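Local coordinates for protein putative lipase (Bacteroides thetaiotaomicron VPI-5482, PDB 3BZW) that probably hydrolyses ester bonds, possibly of lysophospholipids, as a GDSL-like lipase/acylhydrolase of the SGNH hydrolase superfamily, at residues Asn45-Lys48 against Tyr49-Leu53; Val74-Gln77 against Ala78-Lys82; Thr98-Asn102 against Ser103-Ile107; Lys203-Gly206 against Asn207-Ile211; Ile214-Asn217 against Ala218-Gly221. All blocks are in the same frame, centred on the assembly; numbering follows the deposited sequence.

Contact 1. Residues Asn45-Lys48 against Tyr49-Leu53; sequences NIKK and YWDFL
K47 and K48 lay their aliphatic chains against the rings of F52 and W50 at the N-terminus of helix 49-57, where K48 holds the N-cap position. Two CH-pi contacts carry the apolar part. K47 CD sits over one face of the F52 ring, 3.9 Å from its centroid and 26° off the normal; K48 CB lies over the five-membered ring of W50, 3.7 Å from that centroid. With a serine for F52, the K47 methylenes would probably lose the face they rest on, and a gap would open beside A252 of helix 245-258. The charged ends diverge. K47 stays extended, with CG anti to the backbone N (chi1 -177°), and its NZ pairs with E55. K48 bends at chi2 (71°), which turns NZ back to donate to I46 O at 2.8 Å; P39 O and C41 O also accept from it, giving the ammonium three carbonyl partners. Backbone bonds start the helix: K48 O accepts from D51 N at 2.8 Å and, weakly, from F52 N at 3.3 Å. A water closes the turn on its polar side, accepting from K48 N at 3.0 Å and donating to D51 OD2 at 2.7 Å.

Contact 2. Residues Val74-Gln77 against Ala78-Lys82; sequences VPRQ and AEKLK
E79 lays its side chain along the carbonyl of P75, one helical turn earlier. CG comes within 3.2 Å of P75 O, and the carboxylate continues past it until OE2 stands 4.0 Å from P75 CB. E79 OE2 also lies 3.5 Å from P75 O, but since both are acceptors this pair is contact and not bonding; the P75 oxygen accepts from E79 N instead, at 2.8 Å. R76 and K80 run side by side and point the same way, with NH1 of R76 4.2 Å from CD of K80, so that the guanidinium meets a methylene. Their charged atoms stay farther apart, NH1 of R76 lying 4.9 Å from NZ of K80. A bend at chi3 (72°) turns the R76 head, whose NE makes a salt bridge to D73 OD1. Both pairs belong to the first turns of helix 74-85, a regular alpha-helix in which A78 N, E79 N, K80 N and L81 N each donate to the carbonyl four residues back. The helix flanks the parallel sheet of the SGNH hydrolase alpha/beta fold, and its faces differ accordingly. E79 and K80 are exposed, whereas V74, P75 and A78 meet helix 143-157 through I149, L154 and L157. A78 CB lies 3.3 Å from V74 O, as usual along a helix. Q77, extended beyond CG, uses both ends of its amide: NE2 donates to D73 OD2 and OE1 accepts from G33 N, at the end of strand 28-33.

Contact 3. Residues Thr98-Asn102 against Ser103-Ile107; sequences TNDYN and SSVPI. With ACT (acetate ion), chain G.
S104, with positive phi (52°), is the C-prime residue of a Schellman motif that ends helix 98-102, and its N bonds back to Y101 O at 3.1 Å. In the second defining bond V105 N donates to D100 O at 3.0 Å, nearly straight at 173°. One residue before S104, S103 N still donates to N99 O at 2.8 Å. The reversal brings V105 back over the helix, its CG2 3.8 Å from D100 OD1. Near the start of the helix, N99 binds an acetate, probably from the crystallisation liquor. N99 ND2 donates to acetate OXT at 2.8 Å (N-H...O angle 175°) and also to R69 O; its OD1 accepts a hydrogen bond from a water that also donates to N102 OD1 and accepts from S103 OG. S35 N and G68 N also bind the acetate, and with N99 ND2 they are consistent with the oxyanion hole of SGNH hydrolases; H242 NE2 is a further donor, consistent with an active-site histidine. Replacing N99 by a leucine is likely to leave acetate OXT and R69 O each without an N-H of this amide, and the water without an acceptor. The turn leads towards strand 111-122 between two helices: D100 OD1 makes a salt bridge to R146 of helix 143-157 and D100 OD2 accepts from W71 N, while V105 O accepts from Y198 OH of helix 195-210.

Contact 4. Residues Lys203-Gly206 against Asn207-Ile211; sequences KEAG and NIWGI
W209 turns an edge of its indole to the preceding turn: A205 O lies beside that edge, near the ring plane, and A205 CB comes to 4.4 Å from W209 CD1. I208, with CG1 anti to the carbonyl carbon (chi1 -66°), runs its outer branch alongside the E204 carbonyl, CG1 passing 3.3 Å from E204 O. I211 CG2 approaches both A205 O and G206 CA. All three lie at the end of helix 195-210. I208 N and W209 N make ordinary alpha-helical bonds to E204 O and A205 O, but the last turn widens to the pi type: I211 N bonds to G206 O at 3.0 Å, on a lone pair in the carbonyl plane, while the G210 N bond to the same oxygen is weak. G210 has positive phi (76°), which favours glycine. At G206 the backbone makes the approach, its CA standing 3.1 Å from I211 O in a CA-H...O contact, where a beta carbon would be tight. A water accepts from N207 N at 2.8 Å and can donate to K203 O, among more acceptors than it has protons. N207 ND2 bonds to D215 OD2 of the fourth subunit, and W209 NE1 donates to N148 OD1 of helix 143-157.

Contact 5. Residues Ile214-Asn217 against Ala218-Gly221; sequences IDFN and AVTG
T220 reaches back over F216 one turn earlier, and each of its side-chain atoms meets that residue. CB stands 3.5 Å from F216 O. From it CG2, anti to the carbonyl carbon, passes over the aromatic ring in a CH-pi contact, 3.5 Å from the centroid and only 7° off the normal, so the methyl lies almost exactly above the centre. The other branch, OG1, falls between the backbone N and carbonyl carbon (chi1 60°) and comes within 3.1 Å of F216 O; its proton has a second acceptor within reach, so that bond is not settled. The F216 oxygen does accept from T220 N, at 3.2 Å. V219 CG2 adds an apolar touch at 4.1 Å from F216 CD1. This short helix, 216-219, starts from an inverse gamma turn centred on D215, in which F216 N bonds to I214 O at 2.7 Å. D215 O then takes both V219 N, at 3.0 Å, and A218 N, at 2.9 Å. On the sheet side, I214 pairs with L165 of strand 162-166 at the border of the parallel sheet, F216 meets F95 of strand 91-95 edge-to-face and M251 of helix 245-258, and V219 packs on T254 of that same helix.

Only contact 3 holds the acetate, which S35 and H242 also bind, so it marks the probable active site. Contact 2, whose nearest atoms are about 7 Å from contact 3, reaches G33 at the end of strand 28-33, shortly before S35. Contacts 4 and 5 are the pair that touch: K203 NZ and D215 OD2 form a salt bridge at 2.9 Å, and D215 OD2 also makes a weak bond to N207 of the second subunit. Contact 1 comes to about 6 Å of contact 5, nearest atoms, and both pack on helix 245-258. Contacts 1 and 4 lie on opposite sides of the chain's centre, about 28 Å apart between centres.

Contact 1. Residues Asn45-Lys48 against Tyr49-Leu53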
loop_
_atom_site.group_PDB
_atom_site.type_symbol
_atom_site.label_atom_id
_atom_site.label_comp_id
_atom_site.label_asym_id
_atom_site.label_seq_id
_atom_site.Cartn_x
_atom_site.Cartn_y
_atom_site.Cartn_z
ATOM N N ASN A 45 28.676 40.351 -13.050
ATOM C CA ASN A 45 27.574 40.036 -13.950
ATOM C C ASN A 45 26.372 39.516 -13.169
ATOM O O ASN A 45 25.252 39.480 -13.685
ATOM C CB ASN A 45 28.001 38.997 -14.986
ATOM C CG ASN A 45 28.986 39.554 -15.985
ATOM O OD1 ASN A 45 30.183 39.263 -15.930
ATOM N ND2 ASN A 45 28.489 40.377 -16.898
ATOM N N ILE A 46 26.615 39.116 -11.927
ATOM C CA ILE A 46 25.559 38.598 -11.066
ATOM C C ILE A 46 25.527 39.294 -9.709
ATOM O O ILE A 46 26.547 39.389 -9.026
ATOM C CB ILE A 46 25.734 37.079 -10.805
ATOM C CG1 ILE A 46 25.622 36.301 -12.118
ATOM C CG2 ILE A 46 24.683 36.595 -9.804
ATOM C CD1 ILE A 46 25.860 34.811 -11.965
ATOM N N LYS A 47 24.351 39.789 -9.334
ATOM C CA LYS A 47 24.163 40.420 -8.033
ATOM C C LYS A 47 23.618 39.276 -7.181
ATOM O O LYS A 47 22.576 38.699 -7.504
ATOM C CB LYS A 47 23.145 41.558 -8.128
ATOM C CG LYS A 47 22.934 42.325 -6.830
ATOM C CD LYS A 47 22.049 43.541 -7.059
ATOM C CE LYS A 47 21.845 44.331 -5.777
ATOM N NZ LYS A 47 20.968 45.513 -6.001
ATOM N N LYS A 48 24.331 38.941 -6.109
ATOM C CA LYS A 48 23.939 37.826 -5.246
ATOM C C LYS A 48 22.828 38.097 -4.231
ATOM O O LYS A 48 22.589 39.241 -3.832
ATOM C CB LYS A 48 25.178 37.261 -4.540
ATOM C CG LYS A 48 26.129 36.495 -5.474
ATOM C CD LYS A 48 26.884 37.420 -6.438
ATOM C CE LYS A 48 27.738 36.626 -7.423
ATOM N NZ LYS A 48 28.555 37.513 -8.315
ATOM N N TYR A 49 22.160 37.024 -3.813
ATOM C CA TYR A 49 21.048 37.130 -2.878
ATOM C C TYR A 49 21.358 37.906 -1.599
ATOM O O TYR A 49 20.514 38.662 -1.117
ATOM C CB TYR A 49 20.507 35.729 -2.548
ATOM C CG TYR A 49 21.435 34.846 -1.742
ATOM C CD1 TYR A 49 21.376 34.832 -0.349
ATOM C CD2 TYR A 49 22.354 34.006 -2.371
ATOM C CE1 TYR A 49 22.208 34.000 0.402
ATOM C CE2 TYR A 49 23.195 33.171 -1.629
ATOM C CZ TYR A 49 23.114 33.173 -0.246
ATOM O OH TYR A 49 23.926 32.343 0.494
ATOM N N TRP A 50 22.557 37.740 -1.050
ATOM C CA TRP A 50 22.903 38.461 0.170
ATOM C C TRP A 50 23.072 39.958 -0.079
ATOM O O TRP A 50 22.990 40.767 0.848
ATOM C CB TRP A 50 24.171 37.884 0.811
ATOM C CG TRP A 50 25.253 37.515 -0.155
ATOM C CD1 TRP A 50 25.533 36.265 -0.635
ATOM C CD2 TRP A 50 26.190 38.400 -0.772
ATOM N NE1 TRP A 50 26.589 36.317 -1.512
ATOM C CE2 TRP A 50 27.011 37.617 -1.616
ATOM C CE3 TRP A 50 26.418 39.781 -0.695
ATOM C CZ2 TRP A 50 28.043 38.169 -2.379
ATOM C CZ3 TRP A 50 27.449 40.331 -1.457
ATOM C CH2 TRP A 50 28.247 39.522 -2.288
ATOM N N ASP A 51 23.302 40.326 -1.336
ATOM C CA ASP A 51 23.465 41.728 -1.698
ATOM C C ASP A 51 22.082 42.389 -1.694
ATOM O O ASP A 51 21.932 43.553 -1.318
ATOM C CB ASP A 51 24.091 41.840 -3.089
ATOM C CG ASP A 51 25.009 43.037 -3.218
ATOM O OD1 ASP A 51 24.638 44.125 -2.735
ATOM O OD2 ASP A 51 26.097 42.891 -3.810
ATOM N N PHE A 52 21.071 41.635 -2.115
ATOM C CA PHE A 52 19.705 42.141 -2.128
ATOM C C PHE A 52 19.197 42.272 -0.696
ATOM O O PHE A 52 18.488 43.223 -0.365
ATOM C CB PHE A 52 18.792 41.200 -2.912
ATOM C CG PHE A 52 18.924 41.332 -4.400
ATOM C CD1 PHE A 52 18.401 42.442 -5.060
ATOM C CD2 PHE A 52 19.566 40.346 -5.143
ATOM C CE1 PHE A 52 18.512 42.573 -6.447
ATOM C CE2 PHE A 52 19.685 40.462 -6.532
ATOM C CZ PHE A 52 19.155 41.577 -7.185
ATOM N N LEU A 53 19.560 41.315 0.150
ATOM C CA LEU A 53 19.136 41.348 1.544
ATOM C C LEU A 53 19.805 42.513 2.264
ATOM O O LEU A 53 19.227 43.108 3.177
ATOM C CB LEU A 53 19.474 40.026 2.241
ATOM C CG LEU A 53 18.641 38.819 1.797
ATOM C CD1 LEU A 53 19.133 37.567 2.508
ATOM C CD2 LEU A 53 17.170 39.064 2.109
HETATM O O HOH W 1 26.576 40.775 -5.398
#

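Contact 2. Residues Val74-Gln77 against Ala78-Lys82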
loop_
_atom_site.group_PDB
_atom_site.type_symbol
_atom_site.label_atom_id
_atom_site.label_comp_id
_atom_site.label_asym_id
_atom_site.label_seq_id
_atom_site.Cartn_x
_atom_site.Cartn_y
_atom_site.Cartn_z
ATOM N N VAL A 74 32.519 23.281 5.224
ATOM C CA VAL A 74 31.713 24.055 6.169
ATOM C C VAL A 74 32.474 24.434 7.444
ATOM O O VAL A 74 32.392 25.572 7.898
ATOM C CB VAL A 74 30.404 23.311 6.525
ATOM C CG1 VAL A 74 29.693 24.003 7.693
ATOM C CG2 VAL A 74 29.486 23.291 5.302
ATOM N N PRO A 75 33.213 23.485 8.047
ATOM C CA PRO A 75 33.960 23.822 9.264
ATOM C C PRO A 75 34.978 24.943 9.026
ATOM O O PRO A 75 35.098 25.862 9.835
ATOM C CB PRO A 75 34.631 22.498 9.631
ATOM C CG PRO A 75 33.605 21.492 9.197
ATOM C CD PRO A 75 33.201 22.025 7.833
ATOM N N ARG A 76 35.711 24.859 7.918
ATOM C CA ARG A 76 36.718 25.871 7.595
ATOM C C ARG A 76 36.086 27.246 7.413
ATOM O O ARG A 76 36.621 28.251 7.885
ATOM C CB ARG A 76 37.469 25.507 6.315
ATOM C CG ARG A 76 38.572 26.501 5.954
ATOM C CD ARG A 76 39.046 26.316 4.514
ATOM N NE ARG A 76 38.043 26.772 3.552
ATOM C CZ ARG A 76 37.782 28.049 3.290
ATOM N NH1 ARG A 76 38.453 29.011 3.911
ATOM N NH2 ARG A 76 36.838 28.367 2.417
ATOM N N GLN A 77 34.956 27.296 6.717
ATOM C CA GLN A 77 34.285 28.570 6.506
ATOM C C GLN A 77 33.728 29.100 7.827
ATOM O O GLN A 77 33.774 30.300 8.086
ATOM C CB GLN A 77 33.163 28.424 5.469
ATOM C CG GLN A 77 33.669 28.318 4.023
ATOM C CD GLN A 77 32.538 28.279 3.003
ATOM O OE1 GLN A 77 31.520 28.954 3.165
ATOM N NE2 GLN A 77 32.722 27.504 1.935
ATOM N N ALA A 78 33.213 28.204 8.664
ATOM C CA ALA A 78 32.664 28.610 9.956
ATOM C C ALA A 78 33.786 29.140 10.844
ATOM O O ALA A 78 33.613 30.125 11.560
ATOM C CB ALA A 78 31.976 27.428 10.632
ATOM N N GLU A 79 34.932 28.473 10.793
ATOM C CA GLU A 79 36.092 28.875 11.586
ATOM C C GLU A 79 36.603 30.246 11.161
ATOM O O GLU A 79 36.980 31.062 12.003
ATOM C CB GLU A 79 37.212 27.840 11.442
ATOM C CG GLU A 79 37.043 26.609 12.314
ATOM C CD GLU A 79 37.857 25.427 11.819
ATOM O OE1 GLU A 79 38.977 25.645 11.306
ATOM O OE2 GLU A 79 37.381 24.279 11.954
ATOM N N LYS A 80 36.614 30.499 9.855
ATOM C CA LYS A 80 37.090 31.778 9.351
ATOM C C LYS A 80 36.116 32.878 9.759
ATOM O O LYS A 80 36.525 33.986 10.107
ATOM C CB LYS A 80 37.247 31.733 7.828
ATOM C CG LYS A 80 38.127 32.848 7.282
ATOM C CD LYS A 80 38.363 32.717 5.785
ATOM C CE LYS A 80 39.302 33.813 5.299
ATOM N NZ LYS A 80 39.448 33.835 3.817
ATOM N N LEU A 81 34.826 32.565 9.722
ATOM C CA LEU A 81 33.797 33.518 10.114
ATOM C C LEU A 81 33.990 33.887 11.584
ATOM O O LEU A 81 33.943 35.061 11.946
ATOM C CB LEU A 81 32.408 32.903 9.911
ATOM C CG LEU A 81 31.200 33.650 10.477
ATOM C CD1 LEU A 81 31.040 34.992 9.783
ATOM C CD2 LEU A 81 29.950 32.799 10.286
ATOM N N LYS A 82 34.212 32.880 12.424
ATOM C CA LYS A 82 34.415 33.096 13.857
ATOM C C LYS A 82 35.641 33.978 14.081
ATOM O O LYS A 82 35.598 34.952 14.836
ATOM C CB LYS A 82 34.620 31.756 14.572
ATOM C CG LYS A 82 34.696 31.851 16.101
ATOM C CD LYS A 82 33.347 32.237 16.694
ATOM C CE LYS A 82 33.402 32.401 18.209
ATOM N NZ LYS A 82 33.765 31.148 18.915
#

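Contact 3. Residues Thr98-Asn102 against Ser103-Ile107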
loop_
_atom_site.group_PDB
_atom_site.type_symbol
_atom_site.label_atom_id
_atom_site.label_comp_id
_atom_site.label_asym_id
_atom_site.label_seq_id
_atom_site.Cartn_x
_atom_site.Cartn_y
_atom_site.Cartn_z
ATOM N N THR A 98 25.199 21.084 -3.453
ATOM C CA THR A 98 25.071 20.764 -4.867
ATOM C C THR A 98 26.376 20.206 -5.447
ATOM O O THR A 98 26.355 19.378 -6.360
ATOM C CB THR A 98 24.582 21.992 -5.677
ATOM O OG1 THR A 98 23.882 21.535 -6.841
ATOM C CG2 THR A 98 25.750 22.872 -6.106
ATOM N N ASN A 99 27.513 20.635 -4.905
ATOM C CA ASN A 99 28.794 20.137 -5.392
ATOM C C ASN A 99 29.102 18.729 -4.870
ATOM O O ASN A 99 29.866 17.984 -5.489
ATOM C CB ASN A 99 29.924 21.110 -5.034
ATOM C CG ASN A 99 29.870 22.391 -5.855
ATOM O OD1 ASN A 99 29.633 22.353 -7.063
ATOM N ND2 ASN A 99 30.108 23.528 -5.206
ATOM N N ASP A 100 28.529 18.367 -3.726
ATOM C CA ASP A 100 28.732 17.020 -3.196
ATOM C C ASP A 100 28.053 16.070 -4.184
ATOM O O ASP A 100 28.559 14.983 -4.478
ATOM C CB ASP A 100 28.101 16.885 -1.809
ATOM C CG ASP A 100 28.854 17.666 -0.749
ATOM O OD1 ASP A 100 29.650 17.053 -0.002
ATOM O OD2 ASP A 100 28.658 18.898 -0.672
ATOM N N TYR A 101 26.907 16.493 -4.705
ATOM C CA TYR A 101 26.188 15.682 -5.682
ATOM C C TYR A 101 27.038 15.541 -6.941
ATOM O O TYR A 101 27.301 14.434 -7.411
ATOM C CB TYR A 101 24.847 16.328 -6.052
ATOM C CG TYR A 101 24.304 15.859 -7.391
ATOM C CD1 TYR A 101 23.747 14.588 -7.545
ATOM C CD2 TYR A 101 24.399 16.678 -8.516
ATOM C CE1 TYR A 101 23.298 14.141 -8.803
ATOM C CE2 TYR A 101 23.964 16.249 -9.765
ATOM C CZ TYR A 101 23.418 14.983 -9.905
ATOM O OH TYR A 101 23.006 14.578 -11.149
ATOM N N ASN A 102 27.477 16.673 -7.479
ATOM C CA ASN A 102 28.277 16.667 -8.696
ATOM C C ASN A 102 29.581 15.882 -8.561
ATOM O O ASN A 102 30.031 15.248 -9.516
ATOM C CB ASN A 102 28.590 18.103 -9.128
ATOM C CG ASN A 102 29.370 18.158 -10.428
ATOM O OD1 ASN A 102 30.442 18.768 -10.503
ATOM N ND2 ASN A 102 28.833 17.520 -11.460
ATOM N N SER A 103 30.175 15.909 -7.373
ATOM C CA SER A 103 31.435 15.212 -7.145
ATOM C C SER A 103 31.276 13.765 -6.683
ATOM O O SER A 103 32.236 13.138 -6.226
ATOM C CB SER A 103 32.283 16.002 -6.147
ATOM O OG SER A 103 32.581 17.291 -6.672
ATOM N N SER A 104 30.060 13.245 -6.807
ATOM C CA SER A 104 29.743 11.867 -6.432
ATOM C C SER A 104 30.169 11.465 -5.022
ATOM O O SER A 104 30.756 10.397 -4.828
ATOM C CB SER A 104 30.365 10.892 -7.441
ATOM O OG SER A 104 29.921 11.173 -8.755
ATOM N N VAL A 105 29.872 12.313 -4.043
ATOM C CA VAL A 105 30.200 12.020 -2.649
ATOM C C VAL A 105 29.165 11.022 -2.131
ATOM O O VAL A 105 27.976 11.328 -2.083
ATOM C CB VAL A 105 30.127 13.300 -1.763
ATOM C CG1 VAL A 105 30.394 12.938 -0.307
ATOM C CG2 VAL A 105 31.133 14.333 -2.244
ATOM N N PRO A 106 29.603 9.816 -1.731
ATOM C CA PRO A 106 28.653 8.820 -1.225
ATOM C C PRO A 106 27.836 9.379 -0.062
ATOM O O PRO A 106 28.366 10.090 0.793
ATOM C CB PRO A 106 29.557 7.665 -0.797
ATOM C CG PRO A 106 30.718 7.785 -1.742
ATOM C CD PRO A 106 30.972 9.273 -1.744
ATOM N N ILE A 107 26.547 9.059 -0.039
ATOM C CA ILE A 107 25.646 9.537 1.008
ATOM C C ILE A 107 26.074 9.031 2.385
ATOM O O ILE A 107 26.116 9.794 3.355
ATOM C CB ILE A 107 24.190 9.100 0.717
ATOM C CG1 ILE A 107 23.679 9.820 -0.535
ATOM C CG2 ILE A 107 23.296 9.403 1.919
ATOM C CD1 ILE A 107 23.570 11.335 -0.395
HETATM C C ACT G . 29.297 25.714 -7.593
HETATM O O ACT G . 29.662 25.768 -8.754
HETATM O OXT ACT G . 30.108 25.864 -6.695
HETATM C CH3 ACT G . 27.844 25.481 -7.267
HETATM O O HOH W 2 31.476 19.852 -8.041
HETATM O O HOH W 3 31.652 13.040 -10.110
#

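Contact 4. Residues Lys203-Gly206 against Asn207-Ile211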
loop_
_atom_site.group_PDB
_atom_site.type_symbol
_atom_site.label_atom_id
_atom_site.label_comp_id
_atom_site.label_asym_id
_atom_site.label_seq_id
_atom_site.Cartn_x
_atom_site.Cartn_y
_atom_site.Cartn_z
ATOM N N LYS A 203 17.394 18.119 4.735
ATOM C CA LYS A 203 16.088 18.239 5.385
ATOM C C LYS A 203 16.023 17.361 6.633
ATOM O O LYS A 203 15.510 17.780 7.672
ATOM C CB LYS A 203 14.967 17.841 4.421
ATOM C CG LYS A 203 14.877 18.728 3.187
ATOM C CD LYS A 203 13.678 18.382 2.312
ATOM C CE LYS A 203 12.368 18.716 3.009
ATOM N NZ LYS A 203 11.204 18.572 2.096
ATOM N N GLU A 204 16.545 16.143 6.523
ATOM C CA GLU A 204 16.545 15.199 7.641
ATOM C C GLU A 204 17.411 15.667 8.805
ATOM O O GLU A 204 17.131 15.352 9.965
ATOM C CB GLU A 204 17.033 13.835 7.162
ATOM C CG GLU A 204 16.010 13.090 6.327
ATOM C CD GLU A 204 16.640 12.067 5.409
ATOM O OE1 GLU A 204 17.681 11.490 5.782
ATOM O OE2 GLU A 204 16.084 11.834 4.315
ATOM N N ALA A 205 18.466 16.411 8.495
ATOM C CA ALA A 205 19.367 16.907 9.532
ATOM C C ALA A 205 18.646 17.819 10.524
ATOM O O ALA A 205 19.078 17.961 11.667
ATOM C CB ALA A 205 20.548 17.643 8.897
ATOM N N GLY A 206 17.551 18.434 10.088
ATOM C CA GLY A 206 16.800 19.315 10.966
ATOM C C GLY A 206 16.443 18.650 12.288
ATOM O O GLY A 206 16.705 19.207 13.355
ATOM N N ASN A 207 15.840 17.464 12.223
ATOM C CA ASN A 207 15.462 16.730 13.430
ATOM C C ASN A 207 16.640 15.973 14.027
ATOM O O ASN A 207 16.768 15.873 15.247
ATOM C CB ASN A 207 14.331 15.739 13.129
ATOM C CG ASN A 207 12.992 16.420 12.949
ATOM O OD1 ASN A 207 12.274 16.153 11.986
ATOM N ND2 ASN A 207 12.640 17.296 13.886
ATOM N N ILE A 208 17.496 15.429 13.172
ATOM C CA ILE A 208 18.649 14.684 13.658
ATOM C C ILE A 208 19.554 15.550 14.532
ATOM O O ILE A 208 20.021 15.103 15.587
ATOM C CB ILE A 208 19.486 14.121 12.493
ATOM C CG1 ILE A 208 18.674 13.068 11.733
ATOM C CG2 ILE A 208 20.787 13.516 13.030
ATOM C CD1 ILE A 208 19.334 12.581 10.455
ATOM N N TRP A 209 19.794 16.787 14.106
ATOM C CA TRP A 209 20.668 17.686 14.858
ATOM C C TRP A 209 20.006 18.833 15.618
ATOM O O TRP A 209 20.655 19.490 16.438
ATOM C CB TRP A 209 21.747 18.253 13.930
ATOM C CG TRP A 209 22.795 17.247 13.591
ATOM C CD1 TRP A 209 22.858 16.464 12.474
ATOM C CD2 TRP A 209 23.895 16.858 14.419
ATOM N NE1 TRP A 209 23.931 15.607 12.558
ATOM C CE2 TRP A 209 24.583 15.827 13.744
ATOM C CE3 TRP A 209 24.363 17.278 15.673
ATOM C CZ2 TRP A 209 25.718 15.207 14.281
ATOM C CZ3 TRP A 209 25.489 16.663 16.206
ATOM C CH2 TRP A 209 26.155 15.637 15.508
ATOM N N GLY A 210 18.724 19.070 15.361
ATOM C CA GLY A 210 18.042 20.158 16.037
ATOM C C GLY A 210 18.452 21.484 15.424
ATOM O O GLY A 210 19.092 22.313 16.063
ATOM N N ILE A 211 18.083 21.690 14.169
ATOM C CA ILE A 211 18.443 22.917 13.487
ATOM C C ILE A 211 17.383 23.223 12.436
ATOM O O ILE A 211 16.878 22.318 11.772
ATOM C CB ILE A 211 19.845 22.769 12.833
ATOM C CG1 ILE A 211 20.341 24.119 12.324
ATOM C CG2 ILE A 211 19.793 21.752 11.687
ATOM C CD1 ILE A 211 21.813 24.103 11.898
HETATM O O HOH W 4 14.345 16.975 9.932
#

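Contact 5. Residues Ile214-Asn217 against Ala218-Gly221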
loop_
_atom_site.group_PDB
_atom_site.type_symbol
_atom_site.label_atom_id
_atom_site.label_comp_id
_atom_site.label_asym_id
_atom_site.label_seq_id
_atom_site.Cartn_x
_atom_site.Cartn_y
_atom_site.Cartn_z
ATOM N N ILE A 214 15.365 25.573 5.766
ATOM C CA ILE A 214 14.452 26.216 4.834
ATOM C C ILE A 214 14.622 25.408 3.548
ATOM O O ILE A 214 15.718 25.335 2.994
ATOM C CB ILE A 214 14.830 27.698 4.598
ATOM C CG1 ILE A 214 14.572 28.500 5.879
ATOM C CG2 ILE A 214 14.020 28.277 3.436
ATOM C CD1 ILE A 214 14.879 29.973 5.755
ATOM N N ASP A 215 13.543 24.777 3.095
ATOM C CA ASP A 215 13.599 23.943 1.901
ATOM C C ASP A 215 13.608 24.786 0.631
ATOM O O ASP A 215 12.645 24.794 -0.141
ATOM C CB ASP A 215 12.418 22.968 1.896
ATOM C CG ASP A 215 12.601 21.830 0.903
ATOM O OD1 ASP A 215 13.696 21.717 0.309
ATOM O OD2 ASP A 215 11.651 21.044 0.721
ATOM N N PHE A 216 14.721 25.484 0.436
ATOM C CA PHE A 216 14.948 26.363 -0.702
ATOM C C PHE A 216 14.678 25.650 -2.027
ATOM O O PHE A 216 14.145 26.245 -2.968
ATOM C CB PHE A 216 16.396 26.863 -0.654
ATOM C CG PHE A 216 16.541 28.341 -0.883
ATOM C CD1 PHE A 216 15.645 29.242 -0.311
ATOM C CD2 PHE A 216 17.600 28.839 -1.638
ATOM C CE1 PHE A 216 15.800 30.611 -0.484
ATOM C CE2 PHE A 216 17.765 30.211 -1.819
ATOM C CZ PHE A 216 16.863 31.098 -1.240
ATOM N N ASN A 217 15.050 24.375 -2.085
ATOM C CA ASN A 217 14.858 23.549 -3.272
ATOM C C ASN A 217 13.425 23.657 -3.783
ATOM O O ASN A 217 13.186 23.697 -4.993
ATOM C CB ASN A 217 15.186 22.094 -2.936
ATOM C CG ASN A 217 15.033 21.167 -4.126
ATOM O OD1 ASN A 217 13.986 20.546 -4.312
ATOM N ND2 ASN A 217 16.078 21.073 -4.945
ATOM N N ALA A 218 12.471 23.717 -2.861
ATOM C CA ALA A 218 11.073 23.824 -3.252
ATOM C C ALA A 218 10.512 25.250 -3.238
ATOM O O ALA A 218 9.927 25.689 -4.223
ATOM C CB ALA A 218 10.212 22.930 -2.360
ATOM N N VAL A 219 10.698 25.975 -2.135
ATOM C CA VAL A 219 10.124 27.316 -2.022
ATOM C C VAL A 219 10.556 28.402 -3.003
ATOM O O VAL A 219 9.795 29.344 -3.238
ATOM C CB VAL A 219 10.247 27.865 -0.581
ATOM C CG1 VAL A 219 9.473 26.957 0.373
ATOM C CG2 VAL A 219 11.708 27.967 -0.165
ATOM N N THR A 220 11.748 28.290 -3.585
ATOM C CA THR A 220 12.184 29.297 -4.557
ATOM C C THR A 220 11.327 29.166 -5.818
ATOM O O THR A 220 11.144 30.130 -6.566
ATOM C CB THR A 220 13.666 29.115 -4.969
ATOM O OG1 THR A 220 13.842 27.828 -5.571
ATOM C CG2 THR A 220 14.577 29.236 -3.758
ATOM N N GLY A 221 10.807 27.963 -6.044
ATOM C CA GLY A 221 9.978 27.717 -7.211
ATOM C C GLY A 221 10.777 27.789 -8.501
ATOM O O GLY A 221 10.215 27.955 -9.579
HETATM O O HOH W 5 15.200 25.032 -6.697
#